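Local coordinates for protein ATP phosphoribosyltransferase regulatory subunit (Bacillus halodurans, PDB 3OD1) that is predicted to serve, together with the HisG subunit, in the first step of histidine biosynthesis and may allow feedback control of that step by histidine, at residues Q33-I38 with E127-E132; N39-D44 with D142-A147; G335-C340 with G362-L367. One frame throughout, in Å; residues are numbered along the deposited sequence.

Contact 1: residues Q33-I38 with E127-E132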
loop_
_atom_site.group_PDB
_atom_site.type_symbol
_atom_site.label_atom_id
_atom_site.label_comp_id
_atom_site.label_asym_id
_atom_site.label_seq_id
_atom_site.Cartn_x
_atom_site.Cartn_y
_atom_site.Cartn_z
ATOM N N GLN B 33 -11.687 4.920 7.470
ATOM C CA GLN B 33 -12.838 5.808 7.617
ATOM C C GLN B 33 -12.987 6.724 6.401
ATOM O O GLN B 33 -14.091 6.909 5.879
ATOM C CB GLN B 33 -12.728 6.616 8.908
ATOM C CG GLN B 33 -12.863 5.737 10.158
ATOM C CD GLN B 33 -14.229 5.072 10.233
ATOM O OE1 GLN B 33 -15.244 5.690 9.907
ATOM N NE2 GLN B 33 -14.262 3.813 10.657
HETATM N N MSE B 34 -11.879 7.289 5.935
HETATM C CA MSE B 34 -11.944 8.158 4.770
HETATM C C MSE B 34 -12.328 7.417 3.499
HETATM O O MSE B 34 -13.139 7.914 2.712
HETATM C CB MSE B 34 -10.642 8.945 4.575
HETATM C CG MSE B 34 -10.323 9.862 5.753
HETATM SE SE MSE B 34 -8.860 11.058 5.378
HETATM C CE MSE B 34 -9.702 12.112 3.958
ATOM N N THR B 35 -11.745 6.241 3.289
ATOM C CA THR B 35 -12.014 5.471 2.082
ATOM C C THR B 35 -13.459 4.965 2.059
ATOM O O THR B 35 -14.066 4.852 0.996
ATOM C CB THR B 35 -11.016 4.302 1.903
ATOM O OG1 THR B 35 -10.973 3.518 3.095
ATOM C CG2 THR B 35 -9.617 4.835 1.618
ATOM N N GLU B 36 -14.013 4.693 3.236
ATOM C CA GLU B 36 -15.421 4.316 3.335
ATOM C C GLU B 36 -16.350 5.450 2.896
ATOM O O GLU B 36 -17.329 5.208 2.202
ATOM C CB GLU B 36 -15.777 3.908 4.759
ATOM C CG GLU B 36 -16.055 2.424 4.906
ATOM C CD GLU B 36 -16.208 1.999 6.354
ATOM O OE1 GLU B 36 -17.156 2.472 7.022
ATOM O OE2 GLU B 36 -15.373 1.189 6.819
ATOM N N GLU B 37 -16.072 6.672 3.343
ATOM C CA GLU B 37 -16.870 7.833 2.923
ATOM C C GLU B 37 -16.732 8.042 1.417
ATOM O O GLU B 37 -17.720 8.207 0.696
ATOM C CB GLU B 37 -16.431 9.109 3.652
ATOM C CG GLU B 37 -17.313 10.331 3.361
ATOM C CD GLU B 37 -18.714 10.179 3.937
ATOM O OE1 GLU B 37 -18.876 9.338 4.833
ATOM O OE2 GLU B 37 -19.650 10.892 3.504
ATOM N N ILE B 38 -15.494 8.013 0.944
ATOM C CA ILE B 38 -15.224 8.170 -0.480
ATOM C C ILE B 38 -16.019 7.174 -1.330
ATOM O O ILE B 38 -16.549 7.522 -2.397
ATOM C CB ILE B 38 -13.714 8.082 -0.744
ATOM C CG1 ILE B 38 -13.014 9.335 -0.178
ATOM C CG2 ILE B 38 -13.426 7.891 -2.232
ATOM C CD1 ILE B 38 -11.495 9.189 -0.078
ATOM N N GLU B 127 2.417 8.484 2.594
ATOM C CA GLU B 127 1.132 7.996 2.094
ATOM C C GLU B 127 0.157 9.149 1.825
ATOM O O GLU B 127 0.028 10.078 2.618
ATOM C CB GLU B 127 0.518 6.993 3.089
ATOM C CG GLU B 127 -0.664 6.231 2.547
ATOM C CD GLU B 127 -1.057 5.050 3.421
ATOM O OE1 GLU B 127 -0.676 5.031 4.613
ATOM O OE2 GLU B 127 -1.758 4.146 2.909
ATOM N N GLN B 128 -0.501 9.093 0.675
ATOM C CA GLN B 128 -1.459 10.120 0.314
ATOM C C GLN B 128 -2.744 9.460 -0.134
ATOM O O GLN B 128 -2.729 8.404 -0.783
ATOM C CB GLN B 128 -0.891 10.993 -0.796
ATOM C CG GLN B 128 -1.757 12.176 -1.156
ATOM C CD GLN B 128 -1.066 13.070 -2.168
ATOM O OE1 GLN B 128 0.027 13.581 -1.915
ATOM N NE2 GLN B 128 -1.688 13.236 -3.337
ATOM N N LEU B 129 -3.859 10.086 0.212
ATOM C CA LEU B 129 -5.161 9.552 -0.143
ATOM C C LEU B 129 -6.006 10.680 -0.755
ATOM O O LEU B 129 -5.921 11.833 -0.335
ATOM C CB LEU B 129 -5.789 8.936 1.118
ATOM C CG LEU B 129 -7.233 8.486 1.266
ATOM C CD1 LEU B 129 -7.336 7.633 2.535
ATOM C CD2 LEU B 129 -8.159 9.694 1.371
ATOM N N GLY B 130 -6.787 10.367 -1.780
ATOM C CA GLY B 130 -7.567 11.404 -2.428
ATOM C C GLY B 130 -8.423 10.877 -3.557
ATOM O O GLY B 130 -8.573 9.658 -3.716
ATOM N N VAL B 131 -8.970 11.808 -4.340
ATOM C CA VAL B 131 -9.890 11.507 -5.438
ATOM C C VAL B 131 -9.617 12.421 -6.617
ATOM O O VAL B 131 -9.073 13.528 -6.453
ATOM C CB VAL B 131 -11.367 11.748 -5.028
ATOM C CG1 VAL B 131 -11.726 10.962 -3.771
ATOM C CG2 VAL B 131 -11.634 13.248 -4.803
ATOM N N GLU B 132 -10.003 11.956 -7.806
ATOM C CA GLU B 132 -10.026 12.784 -9.009
ATOM C C GLU B 132 -11.431 12.663 -9.586
ATOM O O GLU B 132 -11.978 11.559 -9.676
ATOM C CB GLU B 132 -9.017 12.277 -10.050
ATOM C CG GLU B 132 -7.628 12.007 -9.495
ATOM C CD GLU B 132 -6.942 13.265 -8.990
ATOM O OE1 GLU B 132 -7.410 14.384 -9.300
ATOM O OE2 GLU B 132 -5.926 13.131 -8.277
#
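Leu-129 reaches from the strand into the side of the helix and is met there by three residues. Its CD2 methyl lies 3.7 Å from CD1 of Ile-38 and 3.9 Å from the terminal CE of Met-34, a selenomethionine, while its CD1 meets CG2 of Thr-35 at 3.7 Å. Ile-38 also places CG2 3.8 Å from Val-131 CG1, so the branched isoleucine touches Leu-129 with its long arm and Val-131 with its short one. An alanine at Ile-38 would remove both arms and would probably leave a gap between Leu-129 and Val-131 and the helix. Met-34 bends at its last torsion (chi3 65°), which brings CE round to the leucine. Thr-35 turns its methyl to the sheet while OG1 bonds back to the carbonyl of Cys-31, within the helix, so the hydroxyl is paired and the apolar branch does the packing. Further out, Ile-320 touches Leu-129, and Glu-37 on the helix pairs with Arg-155. The axes of segments 33-38 and 127-132 pass 9.7 Å apart, 9° from parallel; the first segment belongs to helix 21-40 and the second to strand 125-134, and their meeting is the helix-on-sheet packing of the class II aminoacyl-tRNA synthetase core, to whose family this protein belongs.

Contact 2: residues N39-D44 with D142-A147; sequences NLWGYD and DGEVIA
Glu-144 is the first residue of 142-147 to meet the turn after helix 21-40, and it does so with both its stem and its carboxylate. Its CG leaves anti to the backbone N (chi1 177°) and the chain stays extended beyond it, which carries OE2 to the hydroxyl of Tyr-43. Tyr-43 OH donates to Glu-144 OE2 over 2.7 Å, arriving from above the carboxylate plane, 54° out of it, while OE2 sits at the edge of the tyrosine ring, near the ring plane. A long side chain with a charged end suits this place, since the carboxylate lies buried and needs partners: OE1 forms a salt bridge with Arg-105, which probably favours the ionised form. A water lies 2.9 Å from O of Trp-41 and makes a weak contact with OE2 of Glu-144. Along the stem of the same glutamate, CG passes 4.0 Å from CE3 of Trp-41, and the indole and carboxylate planes stand 34° apart; the backbone O of Glu-144 comes obliquely to CZ3 of Trp-41, at 3.8 Å. Here the end of one helix and the turn behind it pack on helix 139-155, within the histidyl-tRNA synthetase-like part of the chain; Gly-42, with positive phi, lets the backbone turn sharply between the two aromatic residues. Val-145 comes next, its CG1 3.9 Å from OH of Tyr-43. The side chain of Ala-147 is only a methyl, which leaves room for the far end of the indole: CH2 of Trp-41 lies 4.0 Å from CB of Ala-147 and obliquely meets its backbone C at 3.9 Å. At its other end the indole is held by NE1 bonding to Glu-37, and Arg-359 of the second subunit makes a cation-pi contact with the ring.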
loop_
_atom_site.group_PDB
_atom_site.type_symbol
_atom_site.label_atom_id
_atom_site.label_comp_id
_atom_site.label_asym_id
_atom_site.label_seq_id
_atom_site.Cartn_x
_atom_site.Cartn_y
_atom_site.Cartn_z
ATOM N N ASN B 39 -16.139 5.944 -0.847
ATOM C CA ASN B 39 -16.860 4.919 -1.600
ATOM C C ASN B 39 -18.360 5.169 -1.645
ATOM O O ASN B 39 -19.032 4.855 -2.641
ATOM C CB ASN B 39 -16.582 3.534 -1.027
ATOM C CG ASN B 39 -16.121 2.566 -2.086
ATOM O OD1 ASN B 39 -16.767 1.547 -2.326
ATOM N ND2 ASN B 39 -15.007 2.893 -2.754
ATOM N N LEU B 40 -18.876 5.720 -0.556
ATOM C CA LEU B 40 -20.276 6.134 -0.479
ATOM C C LEU B 40 -20.649 7.249 -1.467
ATOM O O LEU B 40 -21.828 7.476 -1.729
ATOM C CB LEU B 40 -20.616 6.565 0.944
ATOM C CG LEU B 40 -20.631 5.406 1.957
ATOM C CD1 LEU B 40 -20.884 5.931 3.369
ATOM C CD2 LEU B 40 -21.690 4.388 1.581
ATOM N N TRP B 41 -19.653 7.954 -1.998
ATOM C CA TRP B 41 -19.918 9.034 -2.965
ATOM C C TRP B 41 -19.676 8.598 -4.407
ATOM O O TRP B 41 -19.638 9.429 -5.317
ATOM C CB TRP B 41 -19.057 10.263 -2.656
ATOM C CG TRP B 41 -19.411 10.955 -1.391
ATOM C CD1 TRP B 41 -19.512 10.393 -0.149
ATOM C CD2 TRP B 41 -19.693 12.354 -1.225
ATOM N NE1 TRP B 41 -19.848 11.354 0.776
ATOM C CE2 TRP B 41 -19.955 12.566 0.144
ATOM C CE3 TRP B 41 -19.748 13.448 -2.103
ATOM C CZ2 TRP B 41 -20.267 13.828 0.661
ATOM C CZ3 TRP B 41 -20.068 14.693 -1.591
ATOM C CH2 TRP B 41 -20.326 14.874 -0.222
ATOM N N GLY B 42 -19.468 7.303 -4.609
ATOM C CA GLY B 42 -19.374 6.743 -5.942
ATOM C C GLY B 42 -18.000 6.704 -6.578
ATOM O O GLY B 42 -17.881 6.455 -7.778
ATOM N N TYR B 43 -16.953 6.944 -5.794
ATOM C CA TYR B 43 -15.591 6.917 -6.338
ATOM C C TYR B 43 -15.067 5.486 -6.324
ATOM O O TYR B 43 -15.399 4.707 -5.423
ATOM C CB TYR B 43 -14.666 7.876 -5.565
ATOM C CG TYR B 43 -14.977 9.331 -5.842
ATOM C CD1 TYR B 43 -14.144 10.097 -6.653
ATOM C CD2 TYR B 43 -16.119 9.930 -5.321
ATOM C CE1 TYR B 43 -14.431 11.422 -6.933
ATOM C CE2 TYR B 43 -16.430 11.262 -5.608
ATOM C CZ TYR B 43 -15.580 11.996 -6.415
ATOM O OH TYR B 43 -15.862 13.309 -6.684
ATOM N N ASP B 44 -14.296 5.120 -7.342
ATOM C CA ASP B 44 -13.706 3.772 -7.404
ATOM C C ASP B 44 -12.208 3.865 -7.168
ATOM O O ASP B 44 -11.501 4.591 -7.877
ATOM C CB ASP B 44 -13.904 3.128 -8.777
ATOM C CG ASP B 44 -15.355 2.796 -9.086
ATOM O OD1 ASP B 44 -16.094 2.323 -8.203
ATOM O OD2 ASP B 44 -15.739 2.975 -10.244
ATOM N N ASP B 142 -17.149 21.176 -8.474
ATOM C CA ASP B 142 -16.288 21.948 -7.566
ATOM C C ASP B 142 -16.716 21.746 -6.105
ATOM O O ASP B 142 -15.902 21.431 -5.243
ATOM C CB ASP B 142 -16.361 23.442 -7.891
ATOM C CG ASP B 142 -15.590 23.822 -9.149
ATOM O OD1 ASP B 142 -14.796 23.004 -9.659
ATOM O OD2 ASP B 142 -15.774 24.965 -9.612
ATOM N N GLY B 143 -18.005 21.937 -5.838
ATOM C CA GLY B 143 -18.540 21.779 -4.491
ATOM C C GLY B 143 -18.470 20.352 -3.990
ATOM O O GLY B 143 -18.199 20.112 -2.811
ATOM N N GLU B 144 -18.707 19.396 -4.886
ATOM C CA GLU B 144 -18.656 17.978 -4.518
ATOM C C GLU B 144 -17.305 17.549 -3.937
ATOM O O GLU B 144 -17.260 16.941 -2.877
ATOM C CB GLU B 144 -19.015 17.079 -5.706
ATOM C CG GLU B 144 -18.911 15.571 -5.402
ATOM C CD GLU B 144 -19.092 14.698 -6.644
ATOM O OE1 GLU B 144 -19.731 15.154 -7.622
ATOM O OE2 GLU B 144 -18.574 13.563 -6.657
ATOM N N VAL B 145 -16.205 17.840 -4.622
ATOM C CA VAL B 145 -14.915 17.372 -4.106
ATOM C C VAL B 145 -14.554 18.031 -2.773
ATOM O O VAL B 145 -13.917 17.411 -1.934
ATOM C CB VAL B 145 -13.754 17.523 -5.125
ATOM C CG1 VAL B 145 -14.044 16.712 -6.388
ATOM C CG2 VAL B 145 -13.513 18.984 -5.456
ATOM N N ILE B 146 -14.959 19.282 -2.571
ATOM C CA ILE B 146 -14.661 19.952 -1.308
ATOM C C ILE B 146 -15.542 19.388 -0.196
ATOM O O ILE B 146 -15.054 19.101 0.897
ATOM C CB ILE B 146 -14.835 21.487 -1.409
ATOM C CG1 ILE B 146 -13.752 22.090 -2.326
ATOM C CG2 ILE B 146 -14.790 22.109 -0.030
ATOM C CD1 ILE B 146 -13.945 23.592 -2.623
ATOM N N ALA B 147 -16.829 19.211 -0.495
ATOM C CA ALA B 147 -17.786 18.640 0.446
ATOM C C ALA B 147 -17.435 17.206 0.833
ATOM O O ALA B 147 -17.617 16.809 1.979
ATOM C CB ALA B 147 -19.208 18.720 -0.119
HETATM O O HOH W 1 -21.176 11.758 -5.911
#

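Contact 3: residues G335-C340 with G362-L367; sequences GHEQTC and GEAVVL
Two parallel strands run side by side, Thr-339 level with Val-365 and Cys-340 with Val-366, and the backbone of Thr-339 bonds to the residues before and after its neighbour, its N giving a nearly straight bond to O of Ala-364 (3.0 Å, 170° at the hydrogen) and its O receiving N of Val-366 at 2.7 Å. Thr-339 and Val-365 stand on one face of the sheet, Cys-340 and Val-366 on the other. Both valines are beta-branched, a shape that suits extended backbone. On the face of Cys-340 and Val-366, SG of the cysteine lies 3.9 Å from O of Val-366 and 4.3 Å from its CG1. Ala-364 and Gln-338 precede the Thr-339 and Val-365 pair. CB of Ala-364 lies 3.7 Å from CG of Gln-338 and 3.9 Å from OE1 of Glu-337; a methyl is small enough to sit against both side chains. Gln-338 bends at chi2 (112°), leading its amide away from Ala-364, and NE2 bonds to Asp-44 of the second subunit. Gly-362, at positive phi, is the C' residue of the Schellman motif that closes helix 348-359, and it turns the chain towards the second strand. Strand 339-343, helix 348-359 and strand 365-369 thus make a beta-alpha-beta unit, with 339-343 in the middle of the parallel three-stranded sheet of the C-terminal domain.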
loop_
_atom_site.group_PDB
_atom_site.type_symbol
_atom_site.label_atom_id
_atom_site.label_comp_id
_atom_site.label_asym_id
_atom_site.label_seq_id
_atom_site.Cartn_x
_atom_site.Cartn_y
_atom_site.Cartn_z
ATOM N N GLY B 335 -0.083 -1.092 23.322
ATOM C CA GLY B 335 -1.088 -1.899 23.991
ATOM C C GLY B 335 -1.473 -3.129 23.190
ATOM O O GLY B 335 -1.837 -3.029 22.016
ATOM N N HIS B 336 -1.389 -4.296 23.823
ATOM C CA HIS B 336 -1.758 -5.543 23.166
ATOM C C HIS B 336 -3.162 -5.960 23.576
ATOM O O HIS B 336 -3.341 -6.670 24.565
ATOM C CB HIS B 336 -0.762 -6.655 23.501
ATOM C CG HIS B 336 0.670 -6.265 23.304
ATOM N ND1 HIS B 336 1.722 -7.059 23.707
ATOM C CD2 HIS B 336 1.226 -5.159 22.751
ATOM C CE1 HIS B 336 2.863 -6.464 23.409
ATOM N NE2 HIS B 336 2.589 -5.308 22.829
ATOM N N GLU B 337 -4.149 -5.495 22.813
ATOM C CA GLU B 337 -5.550 -5.849 23.022
ATOM C C GLU B 337 -5.720 -7.355 23.080
ATOM O O GLU B 337 -6.595 -7.872 23.775
ATOM C CB GLU B 337 -6.416 -5.288 21.887
ATOM C CG GLU B 337 -7.846 -5.854 21.830
ATOM C CD GLU B 337 -7.963 -7.173 21.055
ATOM O OE1 GLU B 337 -8.236 -7.129 19.833
ATOM O OE2 GLU B 337 -7.804 -8.255 21.663
ATOM N N GLN B 338 -4.870 -8.050 22.338
ATOM C CA GLN B 338 -4.971 -9.492 22.153
ATOM C C GLN B 338 -5.041 -10.297 23.456
ATOM O O GLN B 338 -4.536 -9.872 24.501
ATOM C CB GLN B 338 -3.809 -9.973 21.280
ATOM C CG GLN B 338 -3.854 -9.430 19.848
ATOM C CD GLN B 338 -2.734 -8.448 19.543
ATOM O OE1 GLN B 338 -2.095 -7.910 20.446
ATOM N NE2 GLN B 338 -2.493 -8.212 18.261
ATOM N N THR B 339 -5.698 -11.452 23.381
ATOM C CA THR B 339 -5.655 -12.457 24.437
ATOM C C THR B 339 -4.556 -13.476 24.106
ATOM O O THR B 339 -4.280 -13.739 22.929
ATOM C CB THR B 339 -6.989 -13.194 24.551
ATOM O OG1 THR B 339 -8.010 -12.277 24.957
ATOM C CG2 THR B 339 -6.896 -14.290 25.564
ATOM N N CYS B 340 -3.927 -14.040 25.137
ATOM C CA CYS B 340 -2.852 -15.006 24.939
ATOM C C CYS B 340 -3.134 -16.306 25.695
ATOM O O CYS B 340 -3.318 -16.299 26.905
ATOM C CB CYS B 340 -1.513 -14.422 25.394
ATOM S SG CYS B 340 -0.118 -15.567 25.257
ATOM N N GLY B 362 -14.484 -12.896 16.953
ATOM C CA GLY B 362 -13.798 -11.653 16.670
ATOM C C GLY B 362 -12.757 -11.333 17.712
ATOM O O GLY B 362 -12.202 -10.235 17.721
ATOM N N GLU B 363 -12.494 -12.302 18.587
ATOM C CA GLU B 363 -11.465 -12.169 19.610
ATOM C C GLU B 363 -10.100 -12.531 19.044
ATOM O O GLU B 363 -9.886 -13.655 18.601
ATOM C CB GLU B 363 -11.767 -13.084 20.793
ATOM C CG GLU B 363 -12.839 -12.567 21.728
ATOM C CD GLU B 363 -13.131 -13.542 22.850
ATOM O OE1 GLU B 363 -12.228 -13.788 23.682
ATOM O OE2 GLU B 363 -14.265 -14.064 22.891
ATOM N N ALA B 364 -9.178 -11.577 19.056
ATOM C CA ALA B 364 -7.822 -11.847 18.617
ATOM C C ALA B 364 -7.112 -12.648 19.701
ATOM O O ALA B 364 -7.125 -12.260 20.874
ATOM C CB ALA B 364 -7.085 -10.536 18.335
ATOM N N VAL B 365 -6.491 -13.760 19.302
ATOM C CA VAL B 365 -5.828 -14.657 20.244
ATOM C C VAL B 365 -4.427 -15.054 19.785
ATOM O O VAL B 365 -4.237 -15.511 18.659
ATOM C CB VAL B 365 -6.645 -15.954 20.469
ATOM C CG1 VAL B 365 -5.993 -16.806 21.549
ATOM C CG2 VAL B 365 -8.070 -15.625 20.873
ATOM N N VAL B 366 -3.448 -14.876 20.664
ATOM C CA VAL B 366 -2.133 -15.445 20.443
ATOM C C VAL B 366 -2.108 -16.812 21.135
ATOM O O VAL B 366 -2.301 -16.903 22.345
ATOM C CB VAL B 366 -1.014 -14.549 21.007
ATOM C CG1 VAL B 366 0.325 -15.283 20.993
ATOM C CG2 VAL B 366 -0.908 -13.254 20.211
ATOM N N LEU B 367 -1.915 -17.871 20.352
ATOM C CA LEU B 367 -1.848 -19.234 20.880
ATOM C C LEU B 367 -0.371 -19.608 20.942
ATOM O O LEU B 367 0.289 -19.706 19.913
ATOM C CB LEU B 367 -2.610 -20.178 19.954
ATOM C CG LEU B 367 -2.694 -21.665 20.309
ATOM C CD1 LEU B 367 -3.325 -21.896 21.668
ATOM C CD2 LEU B 367 -3.477 -22.372 19.215
#

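Contacts 1 and 2 are neighbours, their centres about 10 Å apart, and they share helix 21-40: the first uses its later turns, the second its end and the turn beyond. Their partners, strand 125-134 and helix 139-155, follow each other, so the segments alternate along the chain. Tyr-43 touches Ile-38 and Val-131, making the two one continuous packed region of the synthetase-like core. Contact 3 comes later, in the C-terminal parallel sheet, its centre about 29 Å from that of contact 1 and about 37 Å from that of contact 2. Contacts 2 and 3 both touch the second subunit: Asp-44 of one copy bonds Gln-338 of the other, so the dimer joins core to C-terminal domain.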